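Local coordinates for protein discoidin-2 (Dictyostelium discoideum, PDB 2VMC) that binds galactose and N-acetylgalactosamine as a homotrimeric lectin and may take part in spore coat formation, at residues Arg218-Ser223 against Thr234-Gly239; Gly172-Asn177 against Val243-Phe248; Ser9-Ala14 against Trp149-Leu154; His211-Gln216 against Trp238-Val243. One frame throughout, in Å; residues are numbered along the deposited sequence.

Contact 1: Arg218-Ser223 against Thr234-Gly239; sequences RWEGKS and TFITWG. With A2G (2-acetamido-2-deoxy-alpha-D-galactopyranose), chain E.
R218 and W238 meet at one end of a beta hairpin, strands 216-224 and 230-237 of the H-type lectin domain, and together form part of its carbohydrate site. The arginine's methylenes run over one face of the indole: CB stands above the ring, and R218 CD lies 3.5 Å from the centroid of the W238 five-membered ring, a CH-pi contact. Because the chain is extended from CG to NE (chi2 177°), the guanidinium is carried past the ring, its plane turned 57° from the indole. Both residues then donate to one N-acetylgalactosamine. R218 NE reaches O4 of the sugar at 2.8 Å, R218 NH2 makes a longer bond to O5, and W238 NE1 points almost straight at O3, at 2.9 Å. Tryptophan thus serves here as an edge-on donor to the sugar and as a platform for the arginine.

Behind this first shell, R218 NH1 is held by a salt bridge to D213 and a hydrogen bond to N241. G239, whose positive phi suits glycine, lays its CA over one guanidinium face. T237 OG1 fastens the arginine's backbone, donating to R218 O at 2.8 Å from above the carbonyl plane. Farther along, paired backbone bonds join E220 to I236 and K222 to T234, while R218-E220 also form a ladder with a strand of the second subunit. On the sheet face that carries E220, I236 and K222, E220 and I236 lie side by side, and I236 CD1 rests 3.7 Å from K222 CD.

Contact 2: Gly172-Asn177 against Val243-Phe248; sequences GDRSLN and VYDLTF. With A2G (2-acetamido-2-deoxy-alpha-D-galactopyranose), chain B.
R174 lays its guanidinium flat on the ring of Y244, the planes 2° apart and the centres 3.9 Å from each other, a stacked cation-pi pair. Bends at chi2 and chi3 fold the arginine back over the ring, where R174 CD adds a CH-pi contact 3.6 Å from the Y244 centroid. In the plane of the guanidinium, NE and NH2 grip one atom side-on: R174 NE lies 3.1 Å and R174 NH2 3.0 Å from Y244 O, so that ring and carbonyl of one residue fix the arginine's rotation. Asparagine N177 crosses the ring obliquely, its amide turned nearly perpendicular.

The rest of the loop is tied by the strand's polar atoms. G172 N donates to D245 OD1 at 3.0 Å, from above the carboxylate plane, while D245 OD2 pairs with K207. V243 N bonds to L176 O at 2.9 Å, and the L176 and V243 side chains meet beside it.

Y244 and D245 both face D209 of their own chain, on strand 200-211, in a classic beta bulge. The other face of the Y244 ring receives the sugar, with C4 of the sugar 3.7 Å from Y244 CD1. That sugar is hydrogen-bonded to R218 and W238 of the third subunit: this is a lectin site shared between subunits.

Contact 3: Ser9-Ala14 against Trp149-Leu154; sequences SCLANA and WELYAL
S9 and Y152 form an antiparallel, non-hydrogen-bonded pair, C10 N bonds to L151 O at 3.0 Å, and the chain then leaves the strand in helical backbone angles that end in a type I turn, L11 to A14.

The turn is held by the carboxylate of E150. Its chain starts with CG opposite the backbone N (chi1 -179°) and then bends at chi2, bringing both oxygens under the amides of the turn. Each oxygen uses its syn lone pair: E150 OE2 accepts from L11 N at 2.8 Å and E150 OE1 from A12 N at 3.0 Å. OE2 also takes L151 N of its own strand, at 2.8 Å, on the anti lone pair. Three N-H groups thus satisfy a buried acid, which probably favours its charged form, and glutamate has the length to span from the strand to the turn. N13 completes the turn by returning its ND2 to S9 O.

Apolar side chains pack beside the turn. L11 slides past E150 in the opposite direction and crosses W149 at about a right angle, L11 CD2 lying 3.5 Å from W149 NE1. On the other flank the small C10 and A153 fit together, C10 SG to A153 CB at 3.9 Å.

In the beta-sandwich of this F5/8 type C domain, strand 146-153 pairs with strand 70-79, while W149 and L151 pack on A65 of strand 63-67 in the other sheet. The turn itself faces the third subunit, where N13 packs on W102 of that subunit and hydrogen-bonds to its S133 and N99.

Contact 4: His211-Gln216 against Trp238-Val243; sequences HTDNGQ and WGNNAV. With A2G (2-acetamido-2-deoxy-alpha-D-galactopyranose), chain E.
The amide of N241 spreads its ND2 between two carbonyls of the facing loop. Q216 O lies close to the amide plane, 2.8 Å from N241 ND2, whereas H211 O is tilted out of it, 3.1 Å from the same nitrogen, and is met on a lone pair. The carboxylate of D213 is approached from above its plane, N240 N donating to D213 OD2 at 2.9 Å. A chi1 of 170° sends this carboxylate to the N240 backbone amide. D213 CB also touches N241 OD1 at 3.5 Å.

Each segment contains a tight turn. D213 to Q216 is type I', its N214 and G215 at positive phi, and W238 to N241 is type II' with G239 at positive phi. Asparagine and glycine tolerate such angles well. Q216 O accepts from D213 N as well as from N241. Q216 CD lies 3.5 Å from sugar C6, while its amide bonds H211 and D209 of the second subunit.

Beyond the turns H211 N bonds to A242 O at 2.8 Å, where strand 200-211 comes alongside strand 242-254. The loop 211-216 leads on into strand 216-224, so the contact ties together the ends of both sheets of the lectin-like region at the trimer interface.

Contacts 1, 2 and 4 lie together in the lectin-like region, their centres 10 to 13 Å apart, whereas contact 3 sits in the N-terminal beta-sandwich, 51 to 61 Å from them and without touching them. Along the chain contact 3 closes first; the segments of contact 2 then bracket those of 1 and 4. Contacts 1 and 4 share W238 and G239, contacts 2 and 4 share V243, and between contacts 1 and 2 F235 of strand 230-237 packs against F248 of strand 242-254, across the two sheets. Contacts 1 and 4 touch one sugar, contact 2 another, so each chain contributes to two trimer-interface sites, while contact 3 belongs to a separate domain.

Contact 1: Arg218-Ser223 against Thr234-Gly239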
# COMPACT_ATOMS: atom_id res chain seq x y z
N ARG A 218 16.15 -30.07 -27.50
CA ARG A 218 15.38 -30.42 -26.30
C ARG A 218 16.00 -29.80 -25.04
O ARG A 218 17.13 -30.16 -24.66
CB ARG A 218 15.27 -31.96 -26.13
CG ARG A 218 14.73 -32.75 -27.35
CD ARG A 218 14.76 -34.27 -27.05
NE ARG A 218 14.27 -35.06 -28.18
CZ ARG A 218 15.07 -35.64 -29.09
NH1 ARG A 218 16.39 -35.52 -28.98
NH2 ARG A 218 14.53 -36.36 -30.08
N TRP A 219 15.27 -28.88 -24.39
CA TRP A 219 15.66 -28.37 -23.08
C TRP A 219 14.42 -27.88 -22.31
O TRP A 219 13.43 -27.47 -22.90
CB TRP A 219 16.77 -27.28 -23.12
CG TRP A 219 16.44 -25.99 -23.91
CD1 TRP A 219 16.84 -25.69 -25.19
CD2 TRP A 219 15.66 -24.86 -23.46
NE1 TRP A 219 16.36 -24.45 -25.56
CE2 TRP A 219 15.64 -23.91 -24.52
CE3 TRP A 219 14.99 -24.54 -22.26
CZ2 TRP A 219 14.96 -22.68 -24.43
CZ3 TRP A 219 14.31 -23.32 -22.16
CH2 TRP A 219 14.31 -22.39 -23.25
N GLU A 220 14.51 -27.94 -20.99
CA GLU A 220 13.43 -27.44 -20.14
C GLU A 220 14.01 -27.01 -18.80
O GLU A 220 15.01 -27.56 -18.32
CB GLU A 220 12.35 -28.52 -19.94
CG GLU A 220 11.13 -28.05 -19.16
CD GLU A 220 9.95 -29.01 -19.20
OE1 GLU A 220 10.07 -30.13 -19.75
OE2 GLU A 220 8.87 -28.61 -18.68
N GLY A 221 13.33 -26.05 -18.19
CA GLY A 221 13.60 -25.66 -16.82
C GLY A 221 12.27 -25.66 -16.09
O GLY A 221 11.21 -25.36 -16.68
N LYS A 222 12.31 -26.03 -14.81
CA LYS A 222 11.19 -25.73 -13.93
C LYS A 222 11.60 -25.43 -12.49
O LYS A 222 12.62 -25.91 -11.99
CB LYS A 222 10.09 -26.80 -13.99
CG LYS A 222 10.46 -28.20 -13.62
CD LYS A 222 9.78 -29.05 -14.70
CE LYS A 222 9.14 -30.30 -14.16
NZ LYS A 222 8.48 -31.06 -15.30
N SER A 223 10.79 -24.60 -11.86
CA SER A 223 10.94 -24.33 -10.43
C SER A 223 10.11 -25.35 -9.61
O SER A 223 8.98 -25.65 -9.96
CB SER A 223 10.61 -22.87 -10.13
OG SER A 223 9.29 -22.57 -10.54
N THR A 234 15.21 -27.12 -11.58
CA THR A 234 15.56 -28.38 -12.19
C THR A 234 15.76 -28.14 -13.68
O THR A 234 14.86 -27.65 -14.36
CB THR A 234 14.49 -29.43 -11.90
OG1 THR A 234 14.40 -29.60 -10.47
CG2 THR A 234 14.82 -30.75 -12.59
N PHE A 235 16.96 -28.47 -14.17
CA PHE A 235 17.33 -28.31 -15.58
C PHE A 235 17.23 -29.68 -16.22
O PHE A 235 17.73 -30.66 -15.66
CB PHE A 235 18.79 -27.80 -15.71
CG PHE A 235 19.00 -26.37 -15.26
CD1 PHE A 235 19.01 -25.33 -16.18
CD2 PHE A 235 19.25 -26.07 -13.91
CE1 PHE A 235 19.23 -23.99 -15.77
CE2 PHE A 235 19.46 -24.73 -13.49
CZ PHE A 235 19.46 -23.70 -14.44
N ILE A 236 16.58 -29.75 -17.39
CA ILE A 236 16.16 -31.03 -17.96
C ILE A 236 16.56 -31.11 -19.44
O ILE A 236 16.36 -30.14 -20.18
CB ILE A 236 14.61 -31.14 -17.88
CG1 ILE A 236 14.12 -30.86 -16.45
CG2 ILE A 236 14.11 -32.51 -18.44
CD1 ILE A 236 12.63 -30.72 -16.32
N THR A 237 17.09 -32.26 -19.84
CA THR A 237 17.19 -32.59 -21.27
C THR A 237 16.83 -34.06 -21.43
O THR A 237 16.67 -34.77 -20.43
CB THR A 237 18.58 -32.19 -21.91
OG1 THR A 237 18.48 -32.23 -23.34
CG2 THR A 237 19.74 -33.07 -21.41
N TRP A 238 16.61 -34.48 -22.67
CA TRP A 238 16.20 -35.88 -22.96
C TRP A 238 16.58 -36.22 -24.40
O TRP A 238 17.28 -35.44 -25.05
CB TRP A 238 14.70 -36.14 -22.62
CG TRP A 238 13.68 -35.35 -23.46
CD1 TRP A 238 12.89 -35.85 -24.45
CD2 TRP A 238 13.32 -33.96 -23.32
NE1 TRP A 238 12.09 -34.86 -24.97
CE2 TRP A 238 12.33 -33.68 -24.30
CE3 TRP A 238 13.76 -32.91 -22.48
CZ2 TRP A 238 11.76 -32.39 -24.47
CZ3 TRP A 238 13.19 -31.63 -22.64
CH2 TRP A 238 12.20 -31.38 -23.65
N GLY A 239 16.18 -37.38 -24.91
CA GLY A 239 16.85 -37.88 -26.12
C GLY A 239 18.34 -37.93 -25.91
O GLY A 239 18.82 -38.25 -24.80
O5 A2G E . 11.40 -37.33 -30.26
C1 A2G E . 11.00 -38.16 -29.16
O1 A2G E . 9.75 -38.79 -29.45
C2 A2G E . 10.87 -37.32 -27.89
N2 A2G E . 10.37 -38.12 -26.78
C3 A2G E . 9.97 -36.07 -28.09
O3 A2G E . 9.94 -35.22 -26.93
C4 A2G E . 10.40 -35.26 -29.32
O4 A2G E . 11.63 -34.58 -29.08
C5 A2G E . 10.53 -36.22 -30.52
C6 A2G E . 11.01 -35.50 -31.77
O6 A2G E . 10.85 -36.42 -32.87
C7 A2G E . 11.21 -38.84 -26.02
O7 A2G E . 12.43 -38.84 -26.21
C8 A2G E . 10.54 -39.64 -24.93

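Contact 2: Gly172-Asn177 against Val243-Phe248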
# COMPACT_ATOMS: atom_id res chain seq x y z
N GLY A 172 26.09 -23.96 -15.11
CA GLY A 172 27.41 -23.50 -14.68
C GLY A 172 28.50 -24.54 -14.84
O GLY A 172 29.65 -24.29 -14.49
N ASP A 173 28.13 -25.70 -15.38
CA ASP A 173 29.08 -26.79 -15.64
C ASP A 173 28.59 -27.77 -16.72
O ASP A 173 27.55 -27.53 -17.34
CB ASP A 173 29.48 -27.52 -14.33
CG ASP A 173 28.41 -28.46 -13.79
OD1 ASP A 173 27.33 -28.67 -14.41
OD2 ASP A 173 28.65 -29.00 -12.68
N ARG A 174 29.33 -28.86 -16.94
CA ARG A 174 29.01 -29.77 -18.05
C ARG A 174 28.12 -30.98 -17.66
O ARG A 174 28.10 -32.00 -18.37
CB ARG A 174 30.28 -30.25 -18.77
CG ARG A 174 31.26 -29.14 -19.16
CD ARG A 174 30.73 -28.17 -20.24
NE ARG A 174 29.79 -27.14 -19.74
CZ ARG A 174 30.13 -26.01 -19.10
NH1 ARG A 174 31.41 -25.75 -18.84
NH2 ARG A 174 29.18 -25.14 -18.72
N SER A 175 27.39 -30.82 -16.56
CA SER A 175 26.49 -31.84 -15.98
C SER A 175 25.49 -32.46 -16.97
O SER A 175 25.14 -33.66 -16.86
CB SER A 175 25.66 -31.18 -14.87
OG SER A 175 26.43 -30.99 -13.72
N LEU A 176 25.01 -31.65 -17.92
CA LEU A 176 24.07 -32.15 -18.92
C LEU A 176 24.66 -32.27 -20.33
O LEU A 176 23.90 -32.46 -21.31
CB LEU A 176 22.81 -31.28 -18.95
CG LEU A 176 21.91 -31.26 -17.71
CD1 LEU A 176 20.65 -30.44 -18.07
CD2 LEU A 176 21.51 -32.69 -17.19
N ASN A 177 25.98 -32.15 -20.44
CA ASN A 177 26.66 -32.07 -21.74
C ASN A 177 27.06 -33.39 -22.39
O ASN A 177 27.82 -33.41 -23.39
CB ASN A 177 27.88 -31.15 -21.63
CG ASN A 177 28.37 -30.63 -22.98
OD1 ASN A 177 27.58 -30.13 -23.79
ND2 ASN A 177 29.68 -30.73 -23.21
N VAL A 243 23.61 -30.66 -23.60
CA VAL A 243 23.39 -29.28 -23.14
C VAL A 243 24.64 -28.79 -22.40
O VAL A 243 25.00 -29.32 -21.36
CB VAL A 243 22.11 -29.17 -22.25
CG1 VAL A 243 21.95 -27.75 -21.72
CG2 VAL A 243 20.86 -29.62 -23.03
N TYR A 244 25.29 -27.77 -22.97
CA TYR A 244 26.53 -27.20 -22.44
C TYR A 244 26.25 -26.24 -21.26
O TYR A 244 26.86 -26.38 -20.17
CB TYR A 244 27.31 -26.49 -23.57
CG TYR A 244 28.74 -26.16 -23.24
CD1 TYR A 244 29.79 -27.01 -23.64
CD2 TYR A 244 29.06 -25.00 -22.54
CE1 TYR A 244 31.10 -26.69 -23.35
CE2 TYR A 244 30.38 -24.66 -22.25
CZ TYR A 244 31.39 -25.52 -22.66
OH TYR A 244 32.69 -25.22 -22.37
N ASP A 245 25.33 -25.30 -21.46
CA ASP A 245 24.86 -24.43 -20.36
C ASP A 245 23.44 -23.90 -20.66
O ASP A 245 23.01 -23.87 -21.82
CB ASP A 245 25.85 -23.27 -20.13
CG ASP A 245 25.72 -22.61 -18.74
OD1 ASP A 245 25.10 -23.19 -17.83
OD2 ASP A 245 26.28 -21.50 -18.57
N LEU A 246 22.72 -23.52 -19.60
CA LEU A 246 21.41 -22.84 -19.72
C LEU A 246 21.35 -21.83 -18.59
O LEU A 246 21.88 -22.11 -17.50
CB LEU A 246 20.24 -23.81 -19.53
CG LEU A 246 19.93 -24.80 -20.66
CD1 LEU A 246 18.96 -25.91 -20.16
CD2 LEU A 246 19.42 -24.10 -21.93
N THR A 247 20.74 -20.67 -18.85
CA THR A 247 20.50 -19.64 -17.79
C THR A 247 19.04 -19.18 -17.76
O THR A 247 18.44 -18.93 -18.80
CB THR A 247 21.42 -18.40 -17.97
OG1 THR A 247 22.80 -18.81 -18.04
CG2 THR A 247 21.25 -17.39 -16.80
N PHE A 248 18.47 -19.07 -16.55
CA PHE A 248 17.14 -18.50 -16.34
C PHE A 248 17.20 -17.29 -15.38
O PHE A 248 17.98 -17.29 -14.42
CB PHE A 248 16.20 -19.56 -15.72
CG PHE A 248 15.85 -20.69 -16.65
CD1 PHE A 248 14.70 -20.62 -17.46
CD2 PHE A 248 16.65 -21.86 -16.71
CE1 PHE A 248 14.35 -21.68 -18.34
CE2 PHE A 248 16.30 -22.94 -17.58
CZ PHE A 248 15.16 -22.84 -18.40
O5 A2G B . 32.04 -25.10 -27.98
C1 A2G B . 32.98 -24.12 -27.52
O1 A2G B . 33.89 -24.73 -26.59
C2 A2G B . 32.26 -22.96 -26.85
N2 A2G B . 33.20 -22.01 -26.28
C3 A2G B . 31.26 -23.42 -25.76
O3 A2G B . 30.49 -22.34 -25.20
C4 A2G B . 30.32 -24.51 -26.28
O4 A2G B . 29.37 -23.96 -27.20
C5 A2G B . 31.17 -25.61 -26.97
C6 A2G B . 30.30 -26.70 -27.58
O6 A2G B . 31.18 -27.78 -27.96
C7 A2G B . 33.73 -21.03 -27.04
O7 A2G B . 33.43 -20.88 -28.23
C8 A2G B . 34.72 -20.15 -26.32
O HOH W 1 25.72 -29.06 -18.73
O HOH W 2 29.51 -22.56 -17.86

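Contact 3: Ser9-Ala14 against Trp149-Leu154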
# COMPACT_ATOMS: atom_id res chain seq x y z
N SER A 9 -17.42 -1.54 4.66
CA SER A 9 -17.80 -0.31 5.40
C SER A 9 -16.52 0.39 5.90
O SER A 9 -15.92 -0.04 6.90
CB SER A 9 -18.73 -0.65 6.58
OG SER A 9 -19.89 -1.37 6.15
N CYS A 10 -16.11 1.45 5.20
CA CYS A 10 -14.79 2.08 5.41
C CYS A 10 -14.56 2.68 6.79
O CYS A 10 -13.59 2.35 7.45
CB CYS A 10 -14.49 3.12 4.33
SG CYS A 10 -14.27 2.39 2.66
N LEU A 11 -15.49 3.55 7.23
CA LEU A 11 -15.39 4.17 8.55
C LEU A 11 -15.51 3.12 9.68
O LEU A 11 -14.75 3.17 10.66
CB LEU A 11 -16.48 5.26 8.74
CG LEU A 11 -16.21 6.67 8.18
CD1 LEU A 11 -15.93 6.67 6.72
CD2 LEU A 11 -17.33 7.71 8.52
N ALA A 12 -16.43 2.17 9.52
CA ALA A 12 -16.62 1.12 10.54
C ALA A 12 -15.33 0.33 10.80
O ALA A 12 -15.06 -0.05 11.94
CB ALA A 12 -17.76 0.17 10.20
N ASN A 13 -14.55 0.13 9.74
CA ASN A 13 -13.30 -0.62 9.77
C ASN A 13 -12.07 0.26 10.07
O ASN A 13 -10.92 -0.24 10.11
CB ASN A 13 -13.14 -1.40 8.45
CG ASN A 13 -13.96 -2.67 8.43
OD1 ASN A 13 -13.47 -3.72 8.83
ND2 ASN A 13 -15.23 -2.58 8.01
N ALA A 14 -12.31 1.55 10.34
CA ALA A 14 -11.21 2.52 10.61
C ALA A 14 -10.20 2.59 9.44
O ALA A 14 -8.97 2.63 9.65
CB ALA A 14 -10.50 2.18 11.95
N TRP A 149 -22.62 9.33 8.36
CA TRP A 149 -22.32 8.78 7.02
C TRP A 149 -21.46 7.52 7.05
O TRP A 149 -20.80 7.19 8.07
CB TRP A 149 -21.71 9.84 6.08
CG TRP A 149 -20.28 10.31 6.39
CD1 TRP A 149 -19.70 10.44 7.62
CD2 TRP A 149 -19.29 10.72 5.43
NE1 TRP A 149 -18.40 10.89 7.49
CE2 TRP A 149 -18.13 11.08 6.16
CE3 TRP A 149 -19.27 10.77 4.02
CZ2 TRP A 149 -16.95 11.51 5.53
CZ3 TRP A 149 -18.11 11.23 3.39
CH2 TRP A 149 -16.96 11.61 4.15
N GLU A 150 -21.48 6.81 5.91
CA GLU A 150 -20.58 5.70 5.65
C GLU A 150 -20.23 5.68 4.16
O GLU A 150 -21.04 6.07 3.29
CB GLU A 150 -21.17 4.33 6.11
CG GLU A 150 -20.23 3.09 5.88
CD GLU A 150 -18.89 3.19 6.63
OE1 GLU A 150 -18.74 2.56 7.71
OE2 GLU A 150 -17.99 3.89 6.13
N LEU A 151 -19.00 5.25 3.87
CA LEU A 151 -18.53 5.08 2.51
C LEU A 151 -18.29 3.59 2.31
O LEU A 151 -17.66 2.93 3.16
CB LEU A 151 -17.22 5.87 2.28
CG LEU A 151 -17.37 7.39 2.20
CD1 LEU A 151 -16.03 8.08 2.45
CD2 LEU A 151 -17.99 7.85 0.84
N TYR A 152 -18.79 3.06 1.19
CA TYR A 152 -18.66 1.64 0.85
C TYR A 152 -17.72 1.45 -0.36
O TYR A 152 -17.85 2.16 -1.38
CB TYR A 152 -20.04 1.02 0.56
CG TYR A 152 -20.96 1.14 1.76
CD1 TYR A 152 -20.90 0.19 2.79
CD2 TYR A 152 -21.81 2.26 1.92
CE1 TYR A 152 -21.73 0.29 3.93
CE2 TYR A 152 -22.62 2.38 3.05
CZ TYR A 152 -22.58 1.39 4.04
OH TYR A 152 -23.37 1.51 5.15
N ALA A 153 -16.77 0.52 -0.21
CA ALA A 153 -15.75 0.23 -1.25
C ALA A 153 -15.67 -1.26 -1.56
O ALA A 153 -16.06 -2.12 -0.75
CB ALA A 153 -14.35 0.78 -0.84
N LEU A 154 -15.15 -1.59 -2.75
CA LEU A 154 -14.86 -2.99 -3.05
C LEU A 154 -13.79 -3.52 -2.09
O LEU A 154 -12.86 -2.79 -1.71
CB LEU A 154 -14.36 -3.16 -4.49
CG LEU A 154 -15.31 -2.71 -5.60
CD1 LEU A 154 -14.61 -2.88 -6.94
CD2 LEU A 154 -16.54 -3.56 -5.55
O HOH W 3 -22.61 0.00 7.24

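Contact 4: His211-Gln216 against Trp238-Val243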
# COMPACT_ATOMS: atom_id res chain seq x y z
N HIS A 211 23.66 -28.57 -27.99
CA HIS A 211 23.77 -29.25 -29.29
C HIS A 211 22.43 -29.94 -29.61
O HIS A 211 21.81 -30.54 -28.73
CB HIS A 211 24.89 -30.29 -29.24
CG HIS A 211 25.53 -30.54 -30.56
ND1 HIS A 211 26.63 -29.83 -31.01
CD2 HIS A 211 25.24 -31.43 -31.55
CE1 HIS A 211 26.99 -30.28 -32.20
NE2 HIS A 211 26.17 -31.25 -32.55
N THR A 212 22.00 -29.85 -30.87
CA THR A 212 20.86 -30.63 -31.33
C THR A 212 21.21 -32.14 -31.39
O THR A 212 22.41 -32.53 -31.37
CB THR A 212 20.33 -30.15 -32.70
OG1 THR A 212 21.35 -30.29 -33.70
CG2 THR A 212 19.86 -28.67 -32.62
N ASP A 213 20.17 -32.96 -31.45
CA ASP A 213 20.27 -34.42 -31.53
C ASP A 213 19.56 -34.81 -32.84
O ASP A 213 18.32 -34.86 -32.93
CB ASP A 213 19.61 -35.09 -30.31
CG ASP A 213 19.46 -36.62 -30.46
OD1 ASP A 213 20.18 -37.22 -31.26
OD2 ASP A 213 18.60 -37.21 -29.76
N ASN A 214 20.37 -35.10 -33.86
CA ASN A 214 19.87 -35.28 -35.22
C ASN A 214 18.92 -34.14 -35.62
O ASN A 214 17.86 -34.39 -36.18
CB ASN A 214 19.19 -36.64 -35.37
CG ASN A 214 20.19 -37.79 -35.57
OD1 ASN A 214 21.31 -37.58 -36.05
ND2 ASN A 214 19.79 -39.00 -35.17
N GLY A 215 19.28 -32.90 -35.30
CA GLY A 215 18.42 -31.73 -35.62
C GLY A 215 17.36 -31.34 -34.59
O GLY A 215 16.79 -30.26 -34.70
N GLN A 216 17.07 -32.21 -33.61
CA GLN A 216 16.06 -31.93 -32.56
C GLN A 216 16.71 -31.22 -31.37
O GLN A 216 17.69 -31.73 -30.79
CB GLN A 216 15.34 -33.22 -32.07
CG GLN A 216 14.03 -32.94 -31.27
CD GLN A 216 12.87 -32.51 -32.20
OE1 GLN A 216 12.96 -32.69 -33.42
NE2 GLN A 216 11.79 -31.97 -31.62
N TRP A 238 16.61 -34.48 -22.67
CA TRP A 238 16.20 -35.88 -22.96
C TRP A 238 16.58 -36.22 -24.40
O TRP A 238 17.28 -35.44 -25.05
CB TRP A 238 14.70 -36.14 -22.62
CG TRP A 238 13.68 -35.35 -23.46
CD1 TRP A 238 12.89 -35.85 -24.45
CD2 TRP A 238 13.32 -33.96 -23.32
NE1 TRP A 238 12.09 -34.86 -24.97
CE2 TRP A 238 12.33 -33.68 -24.30
CE3 TRP A 238 13.76 -32.91 -22.48
CZ2 TRP A 238 11.76 -32.39 -24.47
CZ3 TRP A 238 13.19 -31.63 -22.64
CH2 TRP A 238 12.20 -31.38 -23.65
N GLY A 239 16.18 -37.38 -24.91
CA GLY A 239 16.85 -37.88 -26.12
C GLY A 239 18.34 -37.93 -25.91
O GLY A 239 18.82 -38.25 -24.80
N ASN A 240 19.11 -37.61 -26.96
CA ASN A 240 20.56 -37.61 -26.84
C ASN A 240 21.20 -36.21 -26.90
O ASN A 240 22.38 -36.07 -27.22
CB ASN A 240 21.18 -38.54 -27.90
CG ASN A 240 20.81 -40.02 -27.69
OD1 ASN A 240 20.65 -40.48 -26.55
ND2 ASN A 240 20.62 -40.74 -28.78
N ASN A 241 20.43 -35.17 -26.56
CA ASN A 241 20.97 -33.81 -26.58
C ASN A 241 22.10 -33.59 -25.56
O ASN A 241 22.00 -34.04 -24.41
CB ASN A 241 19.87 -32.78 -26.31
CG ASN A 241 18.86 -32.70 -27.45
OD1 ASN A 241 18.02 -33.55 -27.59
ND2 ASN A 241 18.98 -31.65 -28.27
N ALA A 242 23.14 -32.89 -26.00
CA ALA A 242 24.24 -32.43 -25.13
C ALA A 242 24.02 -30.95 -24.83
O ALA A 242 24.20 -30.07 -25.73
CB ALA A 242 25.60 -32.65 -25.83
N VAL A 243 23.61 -30.66 -23.60
CA VAL A 243 23.39 -29.28 -23.14
C VAL A 243 24.64 -28.79 -22.40
O VAL A 243 25.00 -29.32 -21.36
CB VAL A 243 22.11 -29.17 -22.25
CG1 VAL A 243 21.95 -27.75 -21.72
CG2 VAL A 243 20.86 -29.62 -23.03
O5 A2G E . 11.40 -37.33 -30.26
C1 A2G E . 11.00 -38.16 -29.16
O1 A2G E . 9.75 -38.79 -29.45
C2 A2G E . 10.87 -37.32 -27.89
N2 A2G E . 10.37 -38.12 -26.78
C3 A2G E . 9.97 -36.07 -28.09
O3 A2G E . 9.94 -35.22 -26.93
C4 A2G E . 10.40 -35.26 -29.32
O4 A2G E . 11.63 -34.58 -29.08
C5 A2G E . 10.53 -36.22 -30.52
C6 A2G E . 11.01 -35.50 -31.77
O6 A2G E . 10.85 -36.42 -32.87
C7 A2G E . 11.21 -38.84 -26.02
O7 A2G E . 12.43 -38.84 -26.21
C8 A2G E . 10.54 -39.64 -24.93
O HOH W 4 23.59 -33.50 -28.99